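Local coordinates for protein LbaCas13a H328A (C2c2) (Lachnospiraceae bacterium NK4A179, PDB 5WLH) that binds a CRISPR guide RNA and, as a Cas13a-family nuclease, probably cleaves target RNA recognised by that guide, cutting preferentially at A, at residues Glu989-Tyr994 against Glu1033-Asn1038; Ser997-Glu1002 against Asp1010-Phe1015; Ala1027-Gly1032 against Asn1101-Arg1106. One frame throughout, in Å; residues are numbered along the deposited sequence.

How the interactions relate
The three contacts lie side by side in one outlying part of the chain, about 40 Å from its centre, with their own centres 10 to 11 Å apart. Interaction 2 is nested inside the loop that interaction 1 closes, and it ties the loop after helix 988-995 to helix 1008-1017; it closes before interaction 3 opens, whereas the segments of 1 and 3 alternate. Interactions 1 and 3 meet in the two-stranded antiparallel sheet of 1030-1031 and 1034-1035, where Lys1036 N lies 2.8 Å from Tyr1029 O, a probable hydrogen bond. Leu1012 touches both Pro1035 and Tyr1029. Asn1101-Arg1106 touches the RNA, so the packing is continuous from helix 988-995 to the guide.

Interaction 1. Residues Glu989-Tyr994 against Glu1033-Asn1038; sequences EVYAEY and EHPKLN
Tyr991 reaches out from helix 988-995 and ends against the backbone of Lys1036, its hydroxyl donating a 2.6 Å hydrogen bond from OH to Lys1036 O. The acceptor lies at the ring's edge, close to its plane, and the C=O...donor angle is 136°, with the donor tilted 17° from the carbonyl plane. CG stands anti to the backbone N (chi1 179°), which carries the phenol out from the helix toward the turn at 1036-1038. There OH also comes within 2.9 Å of Asn1038 N. Along the way the ring packs on Pro1035, whose CB is 3.8 Å from Tyr991 CE2; the two side chains pass alongside, pointing opposite ways. Ala992 CB meets Pro1035 CG more loosely, at 4.5 Å. Leu1037 adds a methyl, CD2, 4.4 Å from Tyr991 CZ. Phe985 and Ile1042 of helix 1039-1047 also pack on Tyr991. The side chain of Asn1038 turns elsewhere: its OD1 caps Ile1041 N at the start of that helix. One buried tyrosine thus pairs apolar packing along its ring with a bond at its end: the hydroxyl is satisfied by the Lys1036 carbonyl while the ring packs on proline.

Interaction 2. Residues Ser997-Glu1002 against Asp1010-Phe1015; sequences SYLDFE and DSLNRF
An Asx turn shapes the loop that lays Phe1001 against helix 1008-1017: Asp1000 OD1 accepts a hydrogen bond from Glu1002 N at 3.1 Å, on the anti side but well out of the carboxylate plane. Phe1001 packs on two helix residues three positions apart, about one helical turn, Leu1012 and Phe1015. Leu1012 CB sits over the centre of the Phe1001 ring, 3.9 Å from its centroid and 11° off the normal, a CH-pi contact, while Leu1012 CD1 reaches Phe1001 CD2 at 3.8 Å. In the other direction Phe1001 is itself the donor: its CA lies 3.6 Å from the centroid of the Phe1015 ring, over the face, and its CB touches Phe1015 CG. The torsion of Phe1001 explains this double use, for CG lies between the backbone N and the carbonyl carbon (chi1 53°), swinging the ring toward Leu1012 and leaving CA and CB for Phe1015. Glu1002 stands at the edge of the Phe1015 ring with its carboxylate almost perpendicular to it, the planes 88° apart; OE2 is 3.7 Å from Phe1015 CE1. That carboxylate is held by a salt bridge to Arg1062, whose side chain also touches Phe1015. Leu999 closes the apolar cluster, its CD2 4.1 Å from Leu1012 CD1, the two side chains nearly perpendicular. Ser1011 OG comes within 3.0 Å of Glu1002 O and accepts a weak hydrogen bond from Asp1004 N. Farther back, Tyr998 and Asp1000 share backbone hydrogen bonds with Val1060. What results is a helix-loop-helix connection between 988-995 and 1008-1017, with an Asx turn in the loop and Phe1001 packed on the second helix.

Interaction 3. Residues Ala1027-Gly1032 against Asn1101-Arg1106; sequences ALYYDG and NIVEFR. With nucleotides of chain B.
Tyr1029 and Phe1105 touch at their borders instead of stacking: Tyr1029 CE1 is 3.5 Å from Phe1105 CE2, the planes stand at 48°, and neither ring covers the other's face. The phenol continues past Phe1105 to Val1103, where OH donates to the backbone O at 3.0 Å, on a lone pair in the carbonyl plane. Leu1028 flanks this bond, its CD1 4.3 Å from Val1103 CB. A water donates to Leu1028 O and, weakly, to Glu1104 OE2. The carbonyl that Tyr1029 uses belongs to the C-terminal turn of helix 1087-1103, which ends in a Schellman motif with Phe1105 at positive phi (66°); Phe1105 is also the N-cap of helix 1106-1145. Asn1101 before this junction and Arg1106 after it touch the RNA. Asn1101 ND2 donates to O4' of G39 of chain B at 3.0 Å, nearly straight at 168°. Arg1106, extended from CG to NE, lays its CD and NE over the face of the G39 base near C6. That phosphate oxygen, OP1 of A38 of chain B, would probably lose a positive charge, and that part of the base its cover, with an alanine here. NH1 bonds OP1 weakly; the NH2 contact is so short that its exact length is doubtful.

Interaction 1. Residues Glu989-Tyr994 against Glu1033-Asn1038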
loop_
_atom_site.group_PDB
_atom_site.type_symbol
_atom_site.label_atom_id
_atom_site.label_comp_id
_atom_site.label_asym_id
_atom_site.label_seq_id
_atom_site.Cartn_x
_atom_site.Cartn_y
_atom_site.Cartn_z
ATOM N N GLU A 989 -30.635 11.139 -30.410
ATOM C CA GLU A 989 -30.619 9.805 -31.001
ATOM C C GLU A 989 -29.337 9.049 -30.667
ATOM O O GLU A 989 -29.388 7.878 -30.280
ATOM C CB GLU A 989 -30.810 9.888 -32.518
ATOM C CG GLU A 989 -30.550 8.569 -33.242
ATOM C CD GLU A 989 -31.593 7.501 -32.934
ATOM O OE1 GLU A 989 -31.370 6.328 -33.300
ATOM O OE2 GLU A 989 -32.638 7.829 -32.335
ATOM N N VAL A 990 -28.174 9.688 -30.832
ATOM C CA VAL A 990 -26.928 9.021 -30.461
ATOM C C VAL A 990 -26.864 8.817 -28.953
ATOM O O VAL A 990 -26.337 7.808 -28.473
ATOM C CB VAL A 990 -25.701 9.798 -30.976
ATOM C CG1 VAL A 990 -25.443 9.484 -32.438
ATOM C CG2 VAL A 990 -25.883 11.289 -30.766
ATOM N N TYR A 991 -27.400 9.766 -28.182
ATOM C CA TYR A 991 -27.466 9.587 -26.735
ATOM C C TYR A 991 -28.302 8.366 -26.378
ATOM O O TYR A 991 -27.872 7.513 -25.595
ATOM C CB TYR A 991 -28.035 10.840 -26.070
ATOM C CG TYR A 991 -28.167 10.730 -24.563
ATOM C CD1 TYR A 991 -27.208 10.064 -23.807
ATOM C CD2 TYR A 991 -29.240 11.295 -23.900
ATOM C CE1 TYR A 991 -27.324 9.959 -22.439
ATOM C CE2 TYR A 991 -29.365 11.195 -22.528
ATOM C CZ TYR A 991 -28.403 10.524 -21.801
ATOM O OH TYR A 991 -28.527 10.420 -20.437
ATOM N N ALA A 992 -29.502 8.260 -26.956
ATOM C CA ALA A 992 -30.362 7.117 -26.670
ATOM C C ALA A 992 -29.697 5.810 -27.077
ATOM O O ALA A 992 -29.837 4.790 -26.393
ATOM C CB ALA A 992 -31.703 7.281 -27.385
ATOM N N GLU A 993 -28.968 5.818 -28.194
ATOM C CA GLU A 993 -28.240 4.621 -28.603
ATOM C C GLU A 993 -27.122 4.286 -27.624
ATOM O O GLU A 993 -26.829 3.107 -27.391
ATOM C CB GLU A 993 -27.674 4.805 -30.012
ATOM C CG GLU A 993 -26.901 3.602 -30.531
ATOM C CD GLU A 993 -26.584 3.709 -32.009
ATOM O OE1 GLU A 993 -26.245 2.672 -32.622
ATOM O OE2 GLU A 993 -26.673 4.830 -32.558
ATOM N N TYR A 994 -26.485 5.305 -27.048
ATOM C CA TYR A 994 -25.464 5.051 -26.038
ATOM C C TYR A 994 -26.074 4.441 -24.779
ATOM O O TYR A 994 -25.523 3.489 -24.213
ATOM C CB TYR A 994 -24.723 6.347 -25.714
ATOM C CG TYR A 994 -23.449 6.119 -24.946
ATOM C CD1 TYR A 994 -22.280 5.753 -25.595
ATOM C CD2 TYR A 994 -23.423 6.242 -23.563
ATOM C CE1 TYR A 994 -21.115 5.531 -24.896
ATOM C CE2 TYR A 994 -22.268 6.023 -22.853
ATOM C CZ TYR A 994 -21.117 5.666 -23.522
ATOM O OH TYR A 994 -19.965 5.447 -22.808
ATOM N N GLU A 1033 -39.212 16.083 -23.246
ATOM C CA GLU A 1033 -39.040 15.974 -24.691
ATOM C C GLU A 1033 -37.861 15.094 -25.075
ATOM O O GLU A 1033 -37.899 14.433 -26.121
ATOM C CB GLU A 1033 -38.857 17.365 -25.300
ATOM C CG GLU A 1033 -39.294 17.480 -26.749
ATOM C CD GLU A 1033 -40.802 17.494 -26.907
ATOM O OE1 GLU A 1033 -41.517 17.539 -25.881
ATOM O OE2 GLU A 1033 -41.271 17.469 -28.063
ATOM N N HIS A 1034 -36.819 15.074 -24.257
ATOM C CA HIS A 1034 -35.563 14.414 -24.555
ATOM C C HIS A 1034 -35.264 13.354 -23.507
ATOM O O HIS A 1034 -35.773 13.424 -22.381
ATOM C CB HIS A 1034 -34.422 15.441 -24.595
ATOM C CG HIS A 1034 -34.780 16.702 -25.318
ATOM N ND1 HIS A 1034 -34.685 16.827 -26.687
ATOM C CD2 HIS A 1034 -35.245 17.888 -24.863
ATOM C CE1 HIS A 1034 -35.070 18.039 -27.043
ATOM N NE2 HIS A 1034 -35.415 18.703 -25.956
ATOM N N PRO A 1035 -34.451 12.351 -23.840
ATOM C CA PRO A 1035 -34.011 11.401 -22.813
ATOM C C PRO A 1035 -33.381 12.147 -21.645
ATOM O O PRO A 1035 -32.821 13.236 -21.804
ATOM C CB PRO A 1035 -32.992 10.524 -23.548
ATOM C CG PRO A 1035 -33.365 10.651 -24.995
ATOM C CD PRO A 1035 -33.880 12.044 -25.163
ATOM N N LYS A 1036 -33.519 11.575 -20.455
ATOM C CA LYS A 1036 -32.997 12.232 -19.267
ATOM C C LYS A 1036 -31.474 12.166 -19.270
ATOM O O LYS A 1036 -30.890 11.104 -19.505
ATOM C CB LYS A 1036 -33.558 11.582 -18.004
ATOM C CG LYS A 1036 -33.323 12.390 -16.740
ATOM C CD LYS A 1036 -33.629 11.573 -15.506
ATOM C CE LYS A 1036 -32.989 12.183 -14.271
ATOM N NZ LYS A 1036 -33.029 11.233 -13.120
ATOM N N LEU A 1037 -30.832 13.303 -19.026
ATOM C CA LEU A 1037 -29.382 13.319 -18.862
ATOM C C LEU A 1037 -29.042 12.540 -17.600
ATOM O O LEU A 1037 -29.405 12.947 -16.492
ATOM C CB LEU A 1037 -28.872 14.756 -18.793
ATOM C CG LEU A 1037 -27.399 15.035 -19.123
ATOM C CD1 LEU A 1037 -26.463 14.481 -18.053
ATOM C CD2 LEU A 1037 -27.034 14.461 -20.476
ATOM N N ASN A 1038 -28.373 11.401 -17.765
ATOM C CA ASN A 1038 -28.034 10.533 -16.648
ATOM C C ASN A 1038 -26.564 10.732 -16.282
ATOM O O ASN A 1038 -25.668 10.392 -17.064
ATOM C CB ASN A 1038 -28.324 9.070 -16.976
ATOM C CG ASN A 1038 -28.121 8.163 -15.785
ATOM O OD1 ASN A 1038 -26.984 7.893 -15.388
ATOM N ND2 ASN A 1038 -29.223 7.691 -15.193
#

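Interaction 2. Residues Ser997-Glu1002 against Asp1010-Phe1015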
loop_
_atom_site.group_PDB
_atom_site.type_symbol
_atom_site.label_atom_id
_atom_site.label_comp_id
_atom_site.label_asym_id
_atom_site.label_seq_id
_atom_site.Cartn_x
_atom_site.Cartn_y
_atom_site.Cartn_z
ATOM N N SER A 997 -26.466 0.689 -24.452
ATOM C CA SER A 997 -25.382 -0.199 -24.047
ATOM C C SER A 997 -25.600 -0.736 -22.641
ATOM O O SER A 997 -25.108 -1.819 -22.310
ATOM C CB SER A 997 -24.041 0.530 -24.114
ATOM O OG SER A 997 -23.992 1.440 -25.193
ATOM N N TYR A 998 -26.322 0.003 -21.800
ATOM C CA TYR A 998 -26.485 -0.344 -20.396
ATOM C C TYR A 998 -27.926 -0.581 -19.988
ATOM O O TYR A 998 -28.166 -1.061 -18.871
ATOM C CB TYR A 998 -25.890 0.762 -19.514
ATOM C CG TYR A 998 -24.456 1.067 -19.888
ATOM C CD1 TYR A 998 -23.478 0.082 -19.797
ATOM C CD2 TYR A 998 -24.083 2.324 -20.352
ATOM C CE1 TYR A 998 -22.171 0.341 -20.146
ATOM C CE2 TYR A 998 -22.765 2.597 -20.699
ATOM C CZ TYR A 998 -21.816 1.597 -20.592
ATOM O OH TYR A 998 -20.501 1.842 -20.935
ATOM N N LEU A 999 -28.885 -0.268 -20.855
ATOM C CA LEU A 999 -30.302 -0.406 -20.558
ATOM C C LEU A 999 -30.991 -1.063 -21.741
ATOM O O LEU A 999 -30.860 -0.597 -22.877
ATOM C CB LEU A 999 -30.941 0.957 -20.270
ATOM C CG LEU A 999 -32.464 1.004 -20.166
ATOM C CD1 LEU A 999 -32.941 0.257 -18.917
ATOM C CD2 LEU A 999 -32.925 2.439 -20.149
ATOM N N ASP A 1000 -31.716 -2.144 -21.471
ATOM C CA ASP A 1000 -32.548 -2.789 -22.483
ATOM C C ASP A 1000 -33.930 -2.145 -22.428
ATOM O O ASP A 1000 -34.858 -2.634 -21.780
ATOM C CB ASP A 1000 -32.604 -4.292 -22.242
ATOM C CG ASP A 1000 -33.341 -5.035 -23.335
ATOM O OD1 ASP A 1000 -33.876 -4.386 -24.260
ATOM O OD2 ASP A 1000 -33.380 -6.278 -23.266
ATOM N N PHE A 1001 -34.059 -0.997 -23.104
ATOM C CA PHE A 1001 -35.355 -0.342 -23.225
ATOM C C PHE A 1001 -36.151 -0.855 -24.420
ATOM O O PHE A 1001 -36.941 -0.103 -25.007
ATOM C CB PHE A 1001 -35.195 1.181 -23.276
ATOM C CG PHE A 1001 -34.235 1.678 -24.317
ATOM C CD1 PHE A 1001 -34.617 1.781 -25.645
ATOM C CD2 PHE A 1001 -32.967 2.095 -23.959
ATOM C CE1 PHE A 1001 -33.743 2.259 -26.600
ATOM C CE2 PHE A 1001 -32.087 2.576 -24.910
ATOM C CZ PHE A 1001 -32.476 2.658 -26.232
ATOM N N GLU A 1002 -35.941 -2.121 -24.793
ATOM C CA GLU A 1002 -36.738 -2.835 -25.790
ATOM C C GLU A 1002 -36.657 -2.150 -27.158
ATOM O O GLU A 1002 -37.658 -1.739 -27.747
ATOM C CB GLU A 1002 -38.185 -2.994 -25.303
ATOM C CG GLU A 1002 -38.314 -3.945 -24.096
ATOM C CD GLU A 1002 -39.627 -3.797 -23.339
ATOM O OE1 GLU A 1002 -40.523 -3.066 -23.816
ATOM O OE2 GLU A 1002 -39.767 -4.416 -22.260
ATOM N N ASP A 1010 -37.129 7.198 -29.876
ATOM C CA ASP A 1010 -38.532 6.822 -29.718
ATOM C C ASP A 1010 -38.675 5.510 -28.961
ATOM O O ASP A 1010 -39.571 5.367 -28.120
ATOM C CB ASP A 1010 -39.207 6.725 -31.083
ATOM C CG ASP A 1010 -39.375 8.073 -31.740
ATOM O OD1 ASP A 1010 -39.648 9.052 -31.011
ATOM O OD2 ASP A 1010 -39.222 8.154 -32.979
ATOM N N SER A 1011 -37.803 4.542 -29.250
ATOM C CA SER A 1011 -37.843 3.274 -28.534
ATOM C C SER A 1011 -37.633 3.473 -27.038
ATOM O O SER A 1011 -38.230 2.755 -26.225
ATOM C CB SER A 1011 -36.794 2.327 -29.110
ATOM O OG SER A 1011 -37.193 0.980 -28.965
ATOM N N LEU A 1012 -36.805 4.449 -26.654
ATOM C CA LEU A 1012 -36.610 4.755 -25.241
ATOM C C LEU A 1012 -37.791 5.536 -24.676
ATOM O O LEU A 1012 -38.194 5.316 -23.530
ATOM C CB LEU A 1012 -35.303 5.534 -25.045
ATOM C CG LEU A 1012 -35.002 6.089 -23.647
ATOM C CD1 LEU A 1012 -35.000 4.980 -22.598
ATOM C CD2 LEU A 1012 -33.679 6.856 -23.630
ATOM N N ASN A 1013 -38.355 6.452 -25.469
ATOM C CA ASN A 1013 -39.526 7.194 -25.015
ATOM C C ASN A 1013 -40.725 6.268 -24.841
ATOM O O ASN A 1013 -41.488 6.407 -23.879
ATOM C CB ASN A 1013 -39.842 8.322 -25.998
ATOM C CG ASN A 1013 -41.025 9.166 -25.561
ATOM O OD1 ASN A 1013 -40.986 9.834 -24.525
ATOM N ND2 ASN A 1013 -42.088 9.142 -26.354
ATOM N N ARG A 1014 -40.900 5.316 -25.761
ATOM C CA ARG A 1014 -41.953 4.314 -25.611
ATOM C C ARG A 1014 -41.767 3.514 -24.329
ATOM O O ARG A 1014 -42.736 3.230 -23.611
ATOM C CB ARG A 1014 -41.956 3.376 -26.820
ATOM C CG ARG A 1014 -43.247 3.367 -27.619
ATOM C CD ARG A 1014 -43.145 2.427 -28.817
ATOM N NE ARG A 1014 -42.164 2.874 -29.804
ATOM C CZ ARG A 1014 -41.057 2.203 -30.120
ATOM N NH1 ARG A 1014 -40.781 1.049 -29.524
ATOM N NH2 ARG A 1014 -40.223 2.687 -31.032
ATOM N N PHE A 1015 -40.521 3.149 -24.025
ATOM C CA PHE A 1015 -40.236 2.315 -22.864
ATOM C C PHE A 1015 -40.538 3.047 -21.562
ATOM O O PHE A 1015 -41.078 2.453 -20.621
ATOM C CB PHE A 1015 -38.777 1.869 -22.920
ATOM C CG PHE A 1015 -38.378 0.926 -21.829
ATOM C CD1 PHE A 1015 -38.667 -0.424 -21.926
ATOM C CD2 PHE A 1015 -37.682 1.385 -20.721
ATOM C CE1 PHE A 1015 -38.284 -1.297 -20.932
ATOM C CE2 PHE A 1015 -37.296 0.515 -19.725
ATOM C CZ PHE A 1015 -37.597 -0.828 -19.828
#

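Interaction 3. Residues Ala1027-Gly1032 against Asn1101-Arg1106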
loop_
_atom_site.group_PDB
_atom_site.type_symbol
_atom_site.label_atom_id
_atom_site.label_comp_id
_atom_site.label_asym_id
_atom_site.label_seq_id
_atom_site.Cartn_x
_atom_site.Cartn_y
_atom_site.Cartn_z
ATOM N N ALA A 1027 -40.820 5.251 -16.520
ATOM C CA ALA A 1027 -40.308 6.608 -16.266
ATOM C C ALA A 1027 -38.785 6.518 -16.203
ATOM O O ALA A 1027 -38.181 5.972 -17.140
ATOM C CB ALA A 1027 -40.984 7.189 -15.027
ATOM N N LEU A 1028 -38.142 7.048 -15.159
ATOM C CA LEU A 1028 -36.714 6.899 -14.898
ATOM C C LEU A 1028 -35.826 7.609 -15.917
ATOM O O LEU A 1028 -35.058 8.505 -15.551
ATOM C CB LEU A 1028 -36.342 5.413 -14.824
ATOM C CG LEU A 1028 -36.848 4.687 -13.574
ATOM C CD1 LEU A 1028 -36.496 3.212 -13.610
ATOM C CD2 LEU A 1028 -36.295 5.351 -12.323
ATOM N N TYR A 1029 -35.915 7.228 -17.189
ATOM C CA TYR A 1029 -34.871 7.541 -18.156
ATOM C C TYR A 1029 -35.240 8.649 -19.136
ATOM O O TYR A 1029 -34.467 8.919 -20.062
ATOM C CB TYR A 1029 -34.491 6.272 -18.915
ATOM C CG TYR A 1029 -34.141 5.132 -17.984
ATOM C CD1 TYR A 1029 -32.985 5.171 -17.210
ATOM C CD2 TYR A 1029 -34.988 4.039 -17.841
ATOM C CE1 TYR A 1029 -32.665 4.136 -16.346
ATOM C CE2 TYR A 1029 -34.677 3.001 -16.978
ATOM C CZ TYR A 1029 -33.514 3.056 -16.231
ATOM O OH TYR A 1029 -33.201 2.023 -15.371
ATOM N N TYR A 1030 -36.387 9.303 -18.957
ATOM C CA TYR A 1030 -36.828 10.343 -19.876
ATOM C C TYR A 1030 -37.199 11.599 -19.105
ATOM O O TYR A 1030 -37.758 11.522 -18.008
ATOM C CB TYR A 1030 -38.014 9.874 -20.727
ATOM C CG TYR A 1030 -37.858 10.225 -22.186
ATOM C CD1 TYR A 1030 -37.142 9.402 -23.045
ATOM C CD2 TYR A 1030 -38.413 11.389 -22.703
ATOM C CE1 TYR A 1030 -36.987 9.725 -24.378
ATOM C CE2 TYR A 1030 -38.265 11.719 -24.036
ATOM C CZ TYR A 1030 -37.551 10.885 -24.868
ATOM O OH TYR A 1030 -37.404 11.212 -26.194
ATOM N N ASP A 1031 -36.877 12.759 -19.691
ATOM C CA ASP A 1031 -37.120 14.074 -19.089
ATOM C C ASP A 1031 -37.899 14.903 -20.115
ATOM O O ASP A 1031 -37.330 15.727 -20.837
ATOM C CB ASP A 1031 -35.793 14.741 -18.680
ATOM C CG ASP A 1031 -35.989 16.062 -17.946
ATOM O OD1 ASP A 1031 -37.148 16.495 -17.772
ATOM O OD2 ASP A 1031 -34.972 16.666 -17.537
ATOM N N GLY A 1032 -39.206 14.669 -20.182
ATOM C CA GLY A 1032 -40.070 15.409 -21.080
ATOM C C GLY A 1032 -39.838 15.132 -22.551
ATOM O O GLY A 1032 -40.215 14.072 -23.060
ATOM N N ASN A 1101 -29.578 0.999 -6.961
ATOM C CA ASN A 1101 -28.229 1.098 -7.509
ATOM C C ASN A 1101 -28.162 0.547 -8.930
ATOM O O ASN A 1101 -27.385 1.043 -9.758
ATOM C CB ASN A 1101 -27.251 0.368 -6.588
ATOM C CG ASN A 1101 -26.899 1.189 -5.357
ATOM O OD1 ASN A 1101 -27.084 2.397 -5.347
ATOM N ND2 ASN A 1101 -26.390 0.539 -4.323
ATOM N N ILE A 1102 -28.986 -0.447 -9.248
ATOM C CA ILE A 1102 -28.971 -1.012 -10.592
ATOM C C ILE A 1102 -29.643 -0.066 -11.583
ATOM O O ILE A 1102 -29.066 0.289 -12.620
ATOM C CB ILE A 1102 -29.629 -2.402 -10.590
ATOM C CG1 ILE A 1102 -28.691 -3.407 -9.922
ATOM C CG2 ILE A 1102 -29.977 -2.840 -12.004
ATOM C CD1 ILE A 1102 -29.367 -4.687 -9.498
ATOM N N VAL A 1103 -30.888 0.333 -11.302
ATOM C CA VAL A 1103 -31.620 1.116 -12.294
ATOM C C VAL A 1103 -30.995 2.494 -12.480
ATOM O O VAL A 1103 -31.129 3.098 -13.548
ATOM C CB VAL A 1103 -33.113 1.219 -11.922
ATOM C CG1 VAL A 1103 -33.689 -0.168 -11.736
ATOM C CG2 VAL A 1103 -33.308 2.057 -10.671
ATOM N N GLU A 1104 -30.289 3.005 -11.473
ATOM C CA GLU A 1104 -29.626 4.299 -11.576
ATOM C C GLU A 1104 -28.242 4.199 -12.201
ATOM O O GLU A 1104 -27.580 5.231 -12.365
ATOM C CB GLU A 1104 -29.504 4.949 -10.189
ATOM C CG GLU A 1104 -30.817 5.425 -9.579
ATOM C CD GLU A 1104 -31.471 6.551 -10.362
ATOM O OE1 GLU A 1104 -30.748 7.435 -10.879
ATOM O OE2 GLU A 1104 -32.717 6.555 -10.457
ATOM N N PHE A 1105 -27.789 2.989 -12.539
ATOM C CA PHE A 1105 -26.456 2.732 -13.075
ATOM C C PHE A 1105 -25.361 3.020 -12.059
ATOM O O PHE A 1105 -24.210 3.247 -12.438
ATOM C CB PHE A 1105 -26.191 3.528 -14.357
ATOM C CG PHE A 1105 -27.275 3.396 -15.376
ATOM C CD1 PHE A 1105 -27.440 2.216 -16.076
ATOM C CD2 PHE A 1105 -28.137 4.451 -15.630
ATOM C CE1 PHE A 1105 -28.444 2.087 -17.014
ATOM C CE2 PHE A 1105 -29.146 4.327 -16.565
ATOM C CZ PHE A 1105 -29.300 3.147 -17.259
ATOM N N ARG A 1106 -25.700 3.021 -10.769
ATOM C CA ARG A 1106 -24.686 3.229 -9.746
ATOM C C ARG A 1106 -23.779 2.018 -9.612
ATOM O O ARG A 1106 -22.594 2.166 -9.291
ATOM C CB ARG A 1106 -25.343 3.547 -8.403
ATOM C CG ARG A 1106 -26.041 4.894 -8.371
ATOM C CD ARG A 1106 -26.708 5.164 -7.025
ATOM N NE ARG A 1106 -27.366 6.469 -7.028
ATOM C CZ ARG A 1106 -28.185 6.911 -6.078
ATOM N NH1 ARG A 1106 -28.467 6.153 -5.021
ATOM N NH2 ARG A 1106 -28.732 8.115 -6.195
ATOM P P G B 39 -26.910 5.088 1.045
ATOM O OP1 G B 39 -26.680 4.451 2.364
ATOM O OP2 G B 39 -26.383 6.452 0.766
ATOM O "O5'" G B 39 -26.389 4.146 -0.140
ATOM C "C5'" G B 39 -26.742 2.765 -0.213
ATOM C "C4'" G B 39 -25.577 1.912 -0.660
ATOM O "O4'" G B 39 -25.304 2.146 -2.078
ATOM C "C3'" G B 39 -24.255 2.186 0.067
ATOM O "O3'" G B 39 -23.488 0.984 0.100
ATOM C "C2'" G B 39 -23.563 3.143 -0.894
ATOM O "O2'" G B 39 -22.166 3.265 -0.732
ATOM C "C1'" G B 39 -23.938 2.503 -2.223
ATOM N N9 G B 39 -23.738 3.360 -3.394
ATOM C C8 G B 39 -23.036 3.036 -4.534
ATOM N N7 G B 39 -23.000 4.016 -5.400
ATOM C C5 G B 39 -23.708 5.047 -4.791
ATOM C C6 G B 39 -24.009 6.365 -5.234
ATOM O O6 G B 39 -23.713 6.926 -6.300
ATOM N N1 G B 39 -24.750 7.059 -4.285
ATOM C C2 G B 39 -25.151 6.577 -3.066
ATOM N N2 G B 39 -25.867 7.408 -2.291
ATOM N N3 G B 39 -24.884 5.357 -2.647
ATOM C C4 G B 39 -24.161 4.656 -3.546
ATOM P P A B 38 -30.541 8.818 -3.045
ATOM O OP1 A B 38 -30.413 8.332 -4.446
ATOM O OP2 A B 38 -31.906 8.847 -2.441
ATOM O "O5'" A B 38 -29.673 7.943 -2.045
ATOM C "C5'" A B 38 -29.507 8.345 -0.689
ATOM C "C4'" A B 38 -29.612 7.174 0.255
ATOM O "O4'" A B 38 -31.010 6.905 0.546
ATOM C "C3'" A B 38 -29.028 5.860 -0.266
ATOM O "O3'" A B 38 -28.491 5.130 0.826
ATOM C "C2'" A B 38 -30.255 5.119 -0.770
ATOM O "O2'" A B 38 -30.110 3.715 -0.796
ATOM C "C1'" A B 38 -31.298 5.551 0.254
ATOM N N9 A B 38 -32.681 5.445 -0.208
ATOM C C8 A B 38 -33.278 6.028 -1.295
ATOM N N7 A B 38 -34.544 5.716 -1.424
ATOM C C5 A B 38 -34.793 4.878 -0.344
ATOM C C6 A B 38 -35.947 4.205 0.093
ATOM N N6 A B 38 -37.117 4.281 -0.539
ATOM N N1 A B 38 -35.854 3.443 1.202
ATOM C C2 A B 38 -34.676 3.366 1.835
ATOM N N3 A B 38 -33.522 3.949 1.520
ATOM C C4 A B 38 -33.654 4.699 0.412
ATOM P P U B 37 -24.789 10.124 -3.815
ATOM O OP1 U B 37 -23.683 9.385 -3.136
ATOM O OP2 U B 37 -25.822 9.422 -4.631
ATOM O "O5'" U B 37 -25.543 10.897 -2.646
ATOM C "C5'" U B 37 -26.468 11.925 -2.923
ATOM C "C4'" U B 37 -27.905 11.615 -2.549
ATOM O "O4'" U B 37 -28.592 12.868 -2.735
ATOM C "C3'" U B 37 -28.620 10.650 -3.486
ATOM O "O3'" U B 37 -29.897 10.300 -2.914
ATOM C "C2'" U B 37 -28.848 11.555 -4.685
ATOM O "O2'" U B 37 -29.812 11.106 -5.615
ATOM C "C1'" U B 37 -29.252 12.865 -3.993
ATOM N N1 U B 37 -28.786 14.061 -4.704
ATOM C C2 U B 37 -29.713 15.032 -5.018
ATOM O O2 U B 37 -30.894 14.923 -4.727
ATOM N N3 U B 37 -29.188 16.121 -5.672
ATOM C C4 U B 37 -27.865 16.313 -6.032
ATOM O O4 U B 37 -27.530 17.338 -6.624
ATOM C C5 U B 37 -26.970 15.268 -5.660
ATOM C C6 U B 37 -27.455 14.206 -5.025
HETATM O O HOH W 1 -34.131 8.770 -12.669
#